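PDB 1J5X: glucosamine-6-phosphate deaminase from Thermotoga maritima, which is a member of the SIS-domain family, built from two alpha/beta units that each hold a parallel beta sheet flanked by helices. Local coordinates for residues S71-R76 with F173-I178; N33-L38 with L168-F173; E155-M160 with S329-P334; A231-E236 with P314-G319; P194-I199 with G297-S302. All coordinates share one frame; numbering follows the deposited sequence.

Contact 1. Residues S71-R76 with F173-I178; sequences SYYFER and FLADKI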
# COMPACT_ATOMS: atom_id res chain seq x y z
N SER A 71 -4.72 -0.85 -9.00
CA SER A 71 -5.14 -1.56 -10.23
C SER A 71 -6.42 -2.40 -9.91
O SER A 71 -7.39 -2.44 -10.71
CB SER A 71 -4.02 -2.48 -10.78
OG SER A 71 -3.74 -3.62 -9.98
N TYR A 72 -6.43 -3.06 -8.76
CA TYR A 72 -7.64 -3.86 -8.42
C TYR A 72 -8.84 -2.91 -8.32
O TYR A 72 -9.93 -3.19 -8.84
CB TYR A 72 -7.56 -4.54 -7.04
CG TYR A 72 -6.72 -5.79 -6.93
CD1 TYR A 72 -7.20 -7.01 -7.36
CD2 TYR A 72 -5.47 -5.74 -6.35
CE1 TYR A 72 -6.44 -8.17 -7.23
CE2 TYR A 72 -4.71 -6.86 -6.20
CZ TYR A 72 -5.19 -8.08 -6.64
OH TYR A 72 -4.44 -9.22 -6.47
N TYR A 73 -8.67 -1.81 -7.59
CA TYR A 73 -9.79 -0.88 -7.40
C TYR A 73 -10.30 -0.25 -8.69
O TYR A 73 -11.53 -0.08 -8.89
CB TYR A 73 -9.39 0.20 -6.40
CG TYR A 73 -10.58 0.93 -5.79
CD1 TYR A 73 -11.43 0.28 -4.90
CD2 TYR A 73 -10.87 2.24 -6.14
CE1 TYR A 73 -12.56 0.93 -4.36
CE2 TYR A 73 -11.98 2.90 -5.61
CZ TYR A 73 -12.83 2.24 -4.73
OH TYR A 73 -13.98 2.85 -4.26
N PHE A 74 -9.39 0.15 -9.56
CA PHE A 74 -9.81 0.71 -10.86
C PHE A 74 -10.62 -0.27 -11.69
O PHE A 74 -11.66 0.09 -12.29
CB PHE A 74 -8.62 1.14 -11.71
CG PHE A 74 -8.35 2.60 -11.61
CD1 PHE A 74 -7.99 3.16 -10.39
CD2 PHE A 74 -8.44 3.42 -12.74
CE1 PHE A 74 -7.70 4.50 -10.29
CE2 PHE A 74 -8.16 4.78 -12.66
CZ PHE A 74 -7.79 5.33 -11.45
N GLU A 75 -10.16 -1.50 -11.75
CA GLU A 75 -10.90 -2.51 -12.50
C GLU A 75 -12.26 -2.71 -11.82
O GLU A 75 -13.29 -2.85 -12.50
CB GLU A 75 -10.18 -3.86 -12.48
CG GLU A 75 -10.95 -4.92 -13.23
CD GLU A 75 -10.23 -6.29 -13.37
OE1 GLU A 75 -9.49 -6.72 -12.46
OE2 GLU A 75 -10.44 -6.95 -14.41
N ARG A 76 -12.27 -2.70 -10.50
CA ARG A 76 -13.52 -2.92 -9.74
C ARG A 76 -14.55 -1.80 -9.97
O ARG A 76 -15.75 -2.05 -10.24
CB ARG A 76 -13.21 -3.00 -8.23
CG ARG A 76 -14.44 -3.30 -7.34
CD ARG A 76 -14.14 -3.37 -5.86
NE ARG A 76 -13.09 -4.35 -5.51
CZ ARG A 76 -13.26 -5.67 -5.48
NH1 ARG A 76 -14.45 -6.21 -5.79
NH2 ARG A 76 -12.24 -6.48 -5.16
N PHE A 173 -10.37 7.75 -4.82
CA PHE A 173 -11.38 8.83 -4.92
C PHE A 173 -11.57 9.28 -6.36
O PHE A 173 -12.70 9.44 -6.86
CB PHE A 173 -10.96 9.98 -3.96
CG PHE A 173 -11.92 11.15 -3.91
CD1 PHE A 173 -11.89 12.12 -4.90
CD2 PHE A 173 -12.80 11.29 -2.87
CE1 PHE A 173 -12.73 13.24 -4.85
CE2 PHE A 173 -13.67 12.43 -2.81
CZ PHE A 173 -13.62 13.38 -3.80
N LEU A 174 -10.47 9.48 -7.06
CA LEU A 174 -10.52 9.87 -8.48
C LEU A 174 -11.27 8.81 -9.36
O LEU A 174 -12.06 9.14 -10.29
CB LEU A 174 -9.08 10.03 -9.00
CG LEU A 174 -8.86 10.43 -10.46
CD1 LEU A 174 -7.47 10.90 -10.74
CD2 LEU A 174 -9.04 9.24 -11.28
N ALA A 175 -11.00 7.54 -9.10
CA ALA A 175 -11.69 6.52 -9.90
C ALA A 175 -13.21 6.59 -9.68
O ALA A 175 -13.99 6.51 -10.66
CB ALA A 175 -11.22 5.12 -9.48
N ASP A 176 -13.61 6.73 -8.42
CA ASP A 176 -15.04 6.78 -8.17
C ASP A 176 -15.65 8.04 -8.80
O ASP A 176 -16.76 8.00 -9.34
CB ASP A 176 -15.34 6.74 -6.70
CG ASP A 176 -15.20 5.33 -6.12
OD1 ASP A 176 -15.75 4.37 -6.75
OD2 ASP A 176 -14.58 5.17 -5.05
N LYS A 177 -14.93 9.16 -8.73
CA LYS A 177 -15.48 10.38 -9.37
C LYS A 177 -15.65 10.18 -10.86
O LYS A 177 -16.66 10.62 -11.48
CB LYS A 177 -14.56 11.62 -9.11
CG LYS A 177 -14.61 12.16 -7.72
CD LYS A 177 -16.07 12.62 -7.39
CE LYS A 177 -16.11 13.46 -6.10
NZ LYS A 177 -17.53 13.80 -5.63
N ILE A 178 -14.70 9.50 -11.49
CA ILE A 178 -14.80 9.28 -12.93
C ILE A 178 -16.01 8.36 -13.24
O ILE A 178 -16.73 8.58 -14.23
CB ILE A 178 -13.52 8.68 -13.49
CG1 ILE A 178 -12.45 9.78 -13.45
CG2 ILE A 178 -13.72 8.13 -14.91
CD1 ILE A 178 -11.09 9.33 -13.85

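Contact 2. Residues N33-L38 with L168-F173; sequences NFVLNL and LLSLMF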
# COMPACT_ATOMS: atom_id res chain seq x y z
N ASN A 33 -7.89 19.70 1.17
CA ASN A 33 -7.29 20.66 0.29
C ASN A 33 -6.88 20.17 -1.08
O ASN A 33 -6.88 20.93 -2.05
CB ASN A 33 -6.12 21.31 1.02
CG ASN A 33 -6.59 22.21 2.10
OD1 ASN A 33 -6.83 23.47 1.75
ND2 ASN A 33 -6.80 21.80 3.25
N PHE A 34 -6.54 18.89 -1.19
CA PHE A 34 -6.11 18.36 -2.46
C PHE A 34 -7.12 17.34 -3.06
O PHE A 34 -7.51 17.45 -4.20
CB PHE A 34 -4.74 17.63 -2.31
CG PHE A 34 -4.25 16.99 -3.58
CD1 PHE A 34 -3.64 17.77 -4.57
CD2 PHE A 34 -4.34 15.62 -3.76
CE1 PHE A 34 -3.12 17.18 -5.74
CE2 PHE A 34 -3.82 15.01 -4.89
CZ PHE A 34 -3.20 15.78 -5.90
N VAL A 35 -7.51 16.35 -2.27
CA VAL A 35 -8.40 15.30 -2.84
C VAL A 35 -9.76 15.86 -3.30
O VAL A 35 -10.16 15.67 -4.46
CB VAL A 35 -8.56 14.13 -1.83
CG1 VAL A 35 -9.43 13.03 -2.49
CG2 VAL A 35 -7.19 13.48 -1.56
N LEU A 36 -10.46 16.52 -2.40
CA LEU A 36 -11.75 17.11 -2.72
C LEU A 36 -11.72 18.09 -3.86
O LEU A 36 -12.76 18.45 -4.34
CB LEU A 36 -12.31 17.83 -1.53
CG LEU A 36 -12.70 16.90 -0.41
CD1 LEU A 36 -13.34 17.75 0.68
CD2 LEU A 36 -13.70 15.82 -0.96
N ASN A 37 -10.55 18.55 -4.29
CA ASN A 37 -10.52 19.53 -5.39
C ASN A 37 -10.07 18.91 -6.70
O ASN A 37 -10.05 19.56 -7.76
CB ASN A 37 -9.64 20.75 -5.02
CG ASN A 37 -10.26 21.60 -3.89
OD1 ASN A 37 -11.52 22.01 -4.09
ND2 ASN A 37 -9.62 21.88 -2.86
N LEU A 38 -9.74 17.63 -6.63
CA LEU A 38 -9.26 16.87 -7.77
C LEU A 38 -10.19 16.86 -9.00
O LEU A 38 -9.71 16.87 -10.13
CB LEU A 38 -8.95 15.44 -7.30
CG LEU A 38 -7.75 14.53 -7.62
CD1 LEU A 38 -6.43 15.24 -7.53
CD2 LEU A 38 -7.79 13.37 -6.63
N LEU A 168 -2.88 6.58 -2.52
CA LEU A 168 -3.93 5.54 -2.73
C LEU A 168 -5.33 6.18 -2.54
O LEU A 168 -6.22 6.02 -3.40
CB LEU A 168 -3.69 4.37 -1.77
CG LEU A 168 -4.71 3.22 -1.90
CD1 LEU A 168 -4.78 2.75 -3.37
CD2 LEU A 168 -4.35 2.09 -0.96
N LEU A 169 -5.48 6.91 -1.46
CA LEU A 169 -6.75 7.60 -1.21
C LEU A 169 -7.10 8.47 -2.39
O LEU A 169 -8.25 8.48 -2.89
CB LEU A 169 -6.61 8.47 0.01
CG LEU A 169 -7.67 9.56 0.18
CD1 LEU A 169 -9.04 8.87 0.39
CD2 LEU A 169 -7.35 10.36 1.44
N SER A 170 -6.13 9.25 -2.87
CA SER A 170 -6.43 10.13 -3.99
C SER A 170 -6.88 9.42 -5.27
O SER A 170 -7.82 9.88 -5.95
CB SER A 170 -5.18 11.02 -4.36
OG SER A 170 -4.70 11.68 -3.20
N LEU A 171 -6.21 8.33 -5.63
CA LEU A 171 -6.54 7.65 -6.86
C LEU A 171 -7.84 6.85 -6.67
O LEU A 171 -8.54 6.75 -7.63
CB LEU A 171 -5.39 6.71 -7.32
CG LEU A 171 -4.06 7.44 -7.57
CD1 LEU A 171 -2.98 6.43 -8.04
CD2 LEU A 171 -4.27 8.53 -8.55
N MSE A 172 -8.11 6.31 -5.48
CA MSE A 172 -9.41 5.58 -5.31
C MSE A 172 -10.52 6.62 -5.49
O MSE A 172 -11.52 6.40 -6.21
CB MSE A 172 -9.47 4.99 -3.93
CG MSE A 172 -8.51 3.84 -3.79
SE MSE A 172 -8.59 3.06 -2.00
CE MSE A 172 -10.23 1.99 -2.19
N PHE A 173 -10.37 7.75 -4.82
CA PHE A 173 -11.38 8.83 -4.92
C PHE A 173 -11.57 9.28 -6.36
O PHE A 173 -12.70 9.44 -6.86
CB PHE A 173 -10.96 9.98 -3.96
CG PHE A 173 -11.92 11.15 -3.91
CD1 PHE A 173 -11.89 12.12 -4.90
CD2 PHE A 173 -12.80 11.29 -2.87
CE1 PHE A 173 -12.73 13.24 -4.85
CE2 PHE A 173 -13.67 12.43 -2.81
CZ PHE A 173 -13.62 13.38 -3.80

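Contact 3. Residues E155-M160 with S329-P334; sequences EEAIVM and SPDKPP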
# COMPACT_ATOMS: atom_id res chain seq x y z
N GLU A 155 7.28 13.88 2.37
CA GLU A 155 7.67 12.68 3.03
C GLU A 155 9.18 12.53 2.75
O GLU A 155 9.61 12.43 1.58
CB GLU A 155 6.90 11.49 2.51
CG GLU A 155 7.13 10.25 3.31
CD GLU A 155 6.42 9.03 2.69
OE1 GLU A 155 6.83 8.57 1.60
OE2 GLU A 155 5.46 8.54 3.32
N GLU A 156 9.92 12.55 3.85
CA GLU A 156 11.40 12.50 3.93
C GLU A 156 12.07 11.20 4.23
O GLU A 156 13.23 10.98 3.83
CB GLU A 156 11.85 13.43 5.05
CG GLU A 156 11.43 14.82 4.89
CD GLU A 156 11.97 15.34 3.67
OE1 GLU A 156 13.10 14.90 3.30
OE2 GLU A 156 11.30 16.18 3.07
N ALA A 157 11.42 10.37 5.01
CA ALA A 157 12.05 9.16 5.43
C ALA A 157 12.31 8.22 4.27
O ALA A 157 11.67 8.35 3.20
CB ALA A 157 11.21 8.49 6.47
N ILE A 158 13.27 7.30 4.49
CA ILE A 158 13.61 6.28 3.51
C ILE A 158 12.36 5.43 3.25
O ILE A 158 12.00 5.19 2.11
CB ILE A 158 14.72 5.27 4.05
CG1 ILE A 158 16.03 6.01 4.26
CG2 ILE A 158 14.96 4.11 3.06
CD1 ILE A 158 16.24 7.13 3.24
N VAL A 159 11.73 4.95 4.32
CA VAL A 159 10.53 4.12 4.15
C VAL A 159 9.29 4.93 3.86
O VAL A 159 9.00 5.95 4.51
CB VAL A 159 10.33 3.26 5.41
CG1 VAL A 159 9.09 2.37 5.27
CG2 VAL A 159 11.57 2.41 5.61
N MSE A 160 8.55 4.49 2.84
CA MSE A 160 7.30 5.16 2.49
C MSE A 160 6.26 4.79 3.52
O MSE A 160 6.10 3.62 3.87
CB MSE A 160 6.84 4.74 1.09
CG MSE A 160 7.50 5.56 0.04
SE MSE A 160 7.07 4.90 -1.79
CE MSE A 160 5.15 4.80 -1.46
N SER A 329 17.09 1.37 14.49
CA SER A 329 16.38 2.55 14.04
C SER A 329 15.58 2.30 12.78
O SER A 329 16.16 1.93 11.77
CB SER A 329 17.33 3.66 13.67
OG SER A 329 16.62 4.79 13.21
N PRO A 330 14.26 2.52 12.81
CA PRO A 330 13.54 2.29 11.55
C PRO A 330 13.85 3.34 10.51
O PRO A 330 13.51 3.17 9.35
CB PRO A 330 12.06 2.32 11.97
CG PRO A 330 12.05 3.19 13.19
CD PRO A 330 13.33 2.74 13.93
N ASP A 331 14.50 4.44 10.89
CA ASP A 331 14.85 5.47 9.90
C ASP A 331 16.18 5.14 9.14
O ASP A 331 16.52 5.82 8.20
CB ASP A 331 15.05 6.84 10.53
CG ASP A 331 13.80 7.38 11.22
OD1 ASP A 331 13.04 8.14 10.55
OD2 ASP A 331 13.61 7.03 12.41
N LYS A 332 16.89 4.09 9.55
CA LYS A 332 18.17 3.73 8.91
C LYS A 332 18.19 2.28 8.49
O LYS A 332 19.00 1.48 8.98
CB LYS A 332 19.33 3.92 9.90
CG LYS A 332 19.32 5.24 10.61
CD LYS A 332 19.60 6.36 9.63
CE LYS A 332 20.12 7.62 10.34
NZ LYS A 332 20.57 8.63 9.31
N PRO A 333 17.30 1.90 7.56
CA PRO A 333 17.33 0.49 7.17
C PRO A 333 18.68 0.21 6.47
O PRO A 333 19.14 1.03 5.69
CB PRO A 333 16.16 0.37 6.17
CG PRO A 333 15.42 1.68 6.27
CD PRO A 333 16.44 2.71 6.69
N PRO A 334 19.31 -0.93 6.74
CA PRO A 334 20.58 -1.23 6.08
C PRO A 334 20.41 -1.21 4.57
O PRO A 334 19.37 -1.64 4.07
CB PRO A 334 20.89 -2.65 6.51
CG PRO A 334 19.97 -2.97 7.59
CD PRO A 334 18.77 -2.11 7.42
O HOH W 1 14.93 7.47 6.88
O HOH W 2 12.50 5.26 7.10

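Contact 4. Residues A231-E236 with P314-G319; sequences ALKCIE and PAQILG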
# COMPACT_ATOMS: atom_id res chain seq x y z
N ALA A 231 4.01 -6.18 4.56
CA ALA A 231 5.23 -6.98 4.74
C ALA A 231 6.46 -6.17 4.45
O ALA A 231 7.46 -6.24 5.19
CB ALA A 231 5.15 -8.26 3.85
N LEU A 232 6.40 -5.33 3.42
CA LEU A 232 7.58 -4.57 3.07
C LEU A 232 7.94 -3.56 4.17
O LEU A 232 9.14 -3.29 4.47
CB LEU A 232 7.36 -3.86 1.72
CG LEU A 232 8.49 -2.92 1.31
CD1 LEU A 232 9.70 -3.81 1.11
CD2 LEU A 232 8.23 -2.18 -0.00
N LYS A 233 6.91 -2.97 4.80
CA LYS A 233 7.21 -2.01 5.88
C LYS A 233 7.94 -2.72 7.01
O LYS A 233 8.89 -2.15 7.58
CB LYS A 233 5.93 -1.39 6.45
CG LYS A 233 4.97 -0.72 5.46
CD LYS A 233 5.52 0.51 4.75
CE LYS A 233 6.53 0.16 3.58
NZ LYS A 233 6.56 1.26 2.52
N CYS A 234 7.52 -3.91 7.37
CA CYS A 234 8.19 -4.59 8.47
C CYS A 234 9.53 -5.12 8.09
O CYS A 234 10.41 -5.27 8.97
CB CYS A 234 7.36 -5.71 9.02
SG CYS A 234 5.84 -4.99 9.81
N ILE A 235 9.72 -5.38 6.80
CA ILE A 235 11.04 -5.85 6.37
C ILE A 235 11.98 -4.69 6.45
O ILE A 235 13.03 -4.80 7.09
CB ILE A 235 11.00 -6.42 4.90
CG1 ILE A 235 10.31 -7.79 4.90
CG2 ILE A 235 12.43 -6.51 4.34
CD1 ILE A 235 9.76 -8.29 3.47
N GLU A 236 11.62 -3.57 5.85
CA GLU A 236 12.48 -2.43 5.84
C GLU A 236 12.70 -1.79 7.21
O GLU A 236 13.84 -1.46 7.58
CB GLU A 236 11.96 -1.34 4.93
CG GLU A 236 11.90 -1.67 3.43
CD GLU A 236 11.23 -0.54 2.63
OE1 GLU A 236 10.20 -0.00 3.10
OE2 GLU A 236 11.70 -0.19 1.53
N PRO A 314 -1.71 -0.19 10.49
CA PRO A 314 -1.35 -1.13 11.55
C PRO A 314 0.06 -1.74 11.31
O PRO A 314 0.86 -1.86 12.22
CB PRO A 314 -2.43 -2.18 11.45
CG PRO A 314 -3.66 -1.35 11.04
CD PRO A 314 -3.08 -0.47 9.95
N ALA A 315 0.34 -2.16 10.07
CA ALA A 315 1.66 -2.75 9.79
C ALA A 315 2.81 -1.74 9.89
O ALA A 315 3.91 -2.11 10.30
CB ALA A 315 1.65 -3.44 8.35
N GLN A 316 2.57 -0.47 9.56
CA GLN A 316 3.63 0.55 9.72
C GLN A 316 3.93 0.71 11.23
O GLN A 316 5.06 0.92 11.61
CB GLN A 316 3.16 1.90 9.25
CG GLN A 316 2.88 2.04 7.75
CD GLN A 316 2.19 3.36 7.44
OE1 GLN A 316 2.49 4.35 8.03
NE2 GLN A 316 1.25 3.37 6.49
N ILE A 317 2.88 0.66 12.06
CA ILE A 317 3.05 0.76 13.51
C ILE A 317 3.74 -0.51 14.04
O ILE A 317 4.60 -0.42 14.93
CB ILE A 317 1.65 1.01 14.22
CG1 ILE A 317 1.16 2.41 13.86
CG2 ILE A 317 1.74 0.79 15.75
CD1 ILE A 317 -0.32 2.71 14.35
N LEU A 318 3.38 -1.67 13.51
CA LEU A 318 4.03 -2.90 13.91
C LEU A 318 5.51 -2.78 13.56
O LEU A 318 6.39 -3.06 14.40
CB LEU A 318 3.44 -4.10 13.17
CG LEU A 318 4.15 -5.43 13.45
CD1 LEU A 318 4.01 -5.87 14.97
CD2 LEU A 318 3.49 -6.48 12.60
N GLY A 319 5.79 -2.30 12.35
CA GLY A 319 7.19 -2.22 11.94
C GLY A 319 7.97 -1.32 12.88
O GLY A 319 9.10 -1.66 13.33

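Contact 5. Residues P194-I199 with G297-S302; sequences PEFFDI and GDIPVS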
# COMPACT_ATOMS: atom_id res chain seq x y z
N PRO A 194 -7.82 9.26 12.97
CA PRO A 194 -7.13 9.44 14.26
C PRO A 194 -7.46 8.33 15.26
O PRO A 194 -6.58 7.73 15.89
CB PRO A 194 -7.63 10.82 14.73
CG PRO A 194 -7.88 11.59 13.39
CD PRO A 194 -8.44 10.52 12.46
N GLU A 195 -8.75 8.03 15.41
CA GLU A 195 -9.15 6.97 16.33
C GLU A 195 -8.57 5.63 15.84
O GLU A 195 -8.10 4.81 16.63
CB GLU A 195 -10.69 6.89 16.42
CG GLU A 195 -11.22 5.67 17.18
CD GLU A 195 -12.74 5.73 17.45
OE1 GLU A 195 -13.44 6.56 16.83
OE2 GLU A 195 -13.22 4.92 18.27
N PHE A 196 -8.61 5.41 14.53
CA PHE A 196 -8.10 4.15 13.97
C PHE A 196 -6.63 3.98 14.36
O PHE A 196 -6.19 2.89 14.78
CB PHE A 196 -8.19 4.17 12.42
CG PHE A 196 -7.66 2.91 11.76
CD1 PHE A 196 -8.23 1.66 12.04
CD2 PHE A 196 -6.61 2.97 10.81
CE1 PHE A 196 -7.78 0.52 11.39
CE2 PHE A 196 -6.17 1.80 10.17
CZ PHE A 196 -6.74 0.62 10.45
N PHE A 197 -5.90 5.07 14.22
CA PHE A 197 -4.47 5.10 14.54
C PHE A 197 -4.24 4.81 16.02
O PHE A 197 -3.45 3.92 16.39
CB PHE A 197 -3.90 6.46 14.15
CG PHE A 197 -2.44 6.63 14.52
CD1 PHE A 197 -2.07 7.00 15.83
CD2 PHE A 197 -1.43 6.36 13.59
CE1 PHE A 197 -0.70 7.10 16.20
CE2 PHE A 197 -0.07 6.45 13.95
CZ PHE A 197 0.30 6.82 15.24
N ASP A 198 -4.97 5.51 16.89
CA ASP A 198 -4.80 5.31 18.33
C ASP A 198 -5.17 3.90 18.76
O ASP A 198 -4.49 3.33 19.59
CB ASP A 198 -5.60 6.38 19.13
CG ASP A 198 -5.14 7.82 18.84
OD1 ASP A 198 -3.98 8.04 18.41
OD2 ASP A 198 -5.93 8.77 19.06
N ILE A 199 -6.24 3.32 18.21
CA ILE A 199 -6.60 1.96 18.57
C ILE A 199 -5.46 1.03 18.10
O ILE A 199 -5.07 0.07 18.81
CB ILE A 199 -7.96 1.50 17.88
CG1 ILE A 199 -9.15 2.28 18.50
CG2 ILE A 199 -8.12 -0.03 18.01
CD1 ILE A 199 -10.52 2.11 17.78
N GLY A 297 -13.12 -7.40 14.31
CA GLY A 297 -11.78 -7.86 14.64
C GLY A 297 -11.16 -7.04 15.74
O GLY A 297 -11.84 -6.27 16.42
N ASP A 298 -9.84 -7.19 15.91
CA ASP A 298 -9.09 -6.50 16.94
C ASP A 298 -8.91 -5.01 16.75
O ASP A 298 -8.79 -4.27 17.72
CB ASP A 298 -7.70 -7.17 17.06
CG ASP A 298 -7.81 -8.64 17.34
OD1 ASP A 298 -7.85 -9.47 16.39
OD2 ASP A 298 -7.88 -8.97 18.55
N ILE A 299 -8.83 -4.57 15.50
CA ILE A 299 -8.70 -3.15 15.18
C ILE A 299 -9.83 -2.87 14.17
O ILE A 299 -9.72 -3.11 12.96
CB ILE A 299 -7.33 -2.84 14.51
CG1 ILE A 299 -6.15 -3.18 15.44
CG2 ILE A 299 -7.24 -1.36 14.19
CD1 ILE A 299 -4.74 -2.93 14.69
N PRO A 300 -10.95 -2.31 14.65
CA PRO A 300 -12.08 -2.02 13.80
C PRO A 300 -11.84 -0.96 12.77
O PRO A 300 -11.21 0.05 13.06
CB PRO A 300 -13.18 -1.56 14.78
CG PRO A 300 -12.63 -1.95 16.14
CD PRO A 300 -11.15 -1.73 15.98
N VAL A 301 -12.36 -1.22 11.57
CA VAL A 301 -12.36 -0.28 10.46
C VAL A 301 -13.26 -0.93 9.42
O VAL A 301 -13.36 -2.17 9.41
CB VAL A 301 -10.95 -0.04 9.90
CG1 VAL A 301 -10.36 -1.38 9.33
CG2 VAL A 301 -11.04 1.06 8.83
N SER A 302 -13.91 -0.13 8.56
CA SER A 302 -14.82 -0.68 7.55
C SER A 302 -14.20 -1.84 6.77
O SER A 302 -13.03 -1.77 6.39
CB SER A 302 -15.21 0.40 6.55
OG SER A 302 -15.84 -0.12 5.39

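Contact 1. Residues S71-R76 with F173-I178
Tyr73 and Phe74 of helix 62-78 meet Ala175 and Asp176 of helix 162-179, a parallel helix pair of the kind that lines the flank of the sheet in an alpha/beta SIS domain. The short axes run 11° apart and approach to 9.7 Å, a spacing that leaves room for rings between the backbones. The tight part joins two buried pairs, Ala175 with Phe74 and Tyr73 with Asp176. Ala175 CB sits over one face of the Phe74 ring, 3.9 Å from CB to the ring centroid, in a CH-pi contact. Phe57, on the central sheet, meets the same ring edge-to-face, which places Phe74 between the neighbouring helix and the strands. Packing thins toward the partly exposed Leu174, whose CD2 comes no nearer to Phe74 CZ than 4.1 Å; one turn on, Ile178 is exposed to solvent. The polar half of the tight part lies with Tyr73. With chi1 at -161° its ring leaves the helix nearly opposite the backbone N and extends across the gap, its phenol end meeting the buried Asp176. The carboxylate stands almost perpendicular to the ring, 89° between planes, while its other oxygen, OD1, is taken by Asn181 ND2. Two bonds thus hold the acid group, and the short one is donated by Tyr73 OH to the syn lone pair of Asp176 OD2 at 2.5 Å.

Contact 2. Residues N33-L38 with L168-F173
Of the two rings in this contact, Phe173 takes the larger share, a face against Val35; Phe34 turns only its edge to Ser170. Val35 CG1 lies above the Phe173 ring, 3.7 Å from the ring centroid and nearer the CG side than the centre, a close CH-pi contact. Leu36 CD2 reaches the far end of the same ring, 3.7 Å from Phe173 CZ, its side chain crossing the phenylalanine nearly at right angles. Ser170 OG lies in the plane of the Phe34 ring, 3.8 Å from Phe34 CE2. The two methyls of Val35 divide the work: with CG1 trans to the backbone N (chi1 -177°), CG2 is left to touch Ser170 OG at 3.5 Å. Leu38 adds CD2 against the backbone O of Ser170. In this way residues 33-38, with a type I turn from Val35 to Leu38, pack on helix 162-179 of the SIS domain. The Ser170 hydroxyl bonds to Met166 O within its own helix. Contacts across the segments are largely apolar and CH-pi, so cohesion probably comes mainly from dispersion.

Contact 3. Residues E155-M160 with S329-P334
The carbonyl O of Asp331 is joined to Ile158 through a water: the water donates to Asp331 O at 2.6 Å and accepts from Ile158 N at 2.9 Å. A second water repeats the scheme one residue along, forward on one loop and back on the other, taking the N-H of Val159 at 2.9 Å from Val159 N and giving a longer bond of 3.2 Å to Pro330 O. Consecutive amides of one loop are thereby matched to consecutive carbonyls of the other without direct backbone bonding. Beside the two waters the contact is apolar, and Pro333 supplies much of its surface. The CG of Pro333 lies 4.0 Å from Val159 CG2 and 4.1 Å from Ile158 CG2, while Pro333 CD faces CB and CG1 of the isoleucine. Val159 offers CG2 because chi1, at 180°, sends CG1 the other way, beside Lys233 and Glu236 of helix 222-238. The carboxylate of Asp331 lies near the methyl of Ala157 but is hydrogen-bonded elsewhere, OD1 with Thr16 OG1 and OD2 with OG of Ser14, the first modelled residue. Within 329-334, Ser329 OG accepts from Asp331 N at 3.2 Å. What results is a water-bridged loop-loop contact, joining the loop that leads into helix 162-179 to the segment after helix 313-326, in which the latter holds an ST turn and a type I turn from Ser329 to Lys332.

Contact 4. Residues A231-E236 with P314-G319
Helices 222-238 and 313-326 run almost parallel here, 14° between the short axes and 8.2 Å at closest approach, with Cys234 CA only 4.3 Å from Gly319 CA. Gly319 has no side chain, which lets the two backbones come this near. Cys234 lies beside it. Its SG, set opposite the carbonyl carbon by a chi1 of -66°, rests 3.5 Å from Ala315 O and 3.7 Å from Gly319 N, two atoms already paired with each other by a helical backbone bond. The same sulfur touches Leu318 CD2 at 3.9 Å. Both Cys234 and Leu318 also pack on Phe215 of strand 214-218, so this is a helix pair covering the parallel sheet of the second alpha/beta unit. On the side of the pair turned from the cysteine, Lys233 and Gln316 run alongside one another in the same direction and touch through their aliphatic parts at 4.2 Å between Lys233 CG and Gln316 CG. Their polar ends then part. The lysine chain bends at chi2 and chi3, carrying NZ off to a salt bridge with Glu229 and to hydrogen bonds with Met160 O and Ser62 OG. The amide of Gln316, at the end of an extended chain, is held at both atoms: OE1 by Gln23 NE2, and NE2 by Thr312 OG1.

Contact 5. Residues P194-I199 with G297-S302
The side chain of Phe196 can be followed outward from helix 184-205 to the loop holding Ile299 and Val301. At chi1 179° the bond from CB to CG runs opposite the backbone N, which carries the ring across to the loop. CD1 comes first, 3.5 Å from Pro300 O, which lies close to the ring plane, off its edge; that carbonyl is also hydrogen-bonded by Tyr192 OH. CE1 meets two residues, 3.4 Å from Ile299 CG2 and 3.5 Å from Val301 CB, with Val301 CG2 over one face of the ring. This is helix-to-loop packing at the margin of the second alpha/beta unit: the loop leaves strand 289-293, the outermost of its sheet within the chain, and leads to helix 313-326. At the tip, CZ turns to Pro314 on that helix. One turn along, Ile199 widens the apolar patch, its CG2 set 4.0 Å from Pro300 CD and 4.1 Å from Ile299 CG2; the two isoleucines pass antiparallel to one another.

How the contacts relate
From the N terminus, contact 2 opens first at 33-38, then contact 1 at 71-76 and contact 3 at 155-160. Helix 162-179 closes contact 2 and then contact 1, so these two loops cross and share Phe173, while contact 3, still open, crosses both. Contact 5 opens on the next helix, 184-205, and contact 4 at 231-236; they close in the same order, at 297-302 and 314-319, and therefore cross. Both nest inside contact 3, which closes last at 329-334. Contact 1 pairs two helices of the SIS domain, contact 2 lays the N-terminal region 33-38 on one of them, contacts 4 and 5 lie in the second alpha/beta unit, and contact 3 joins loops from the two.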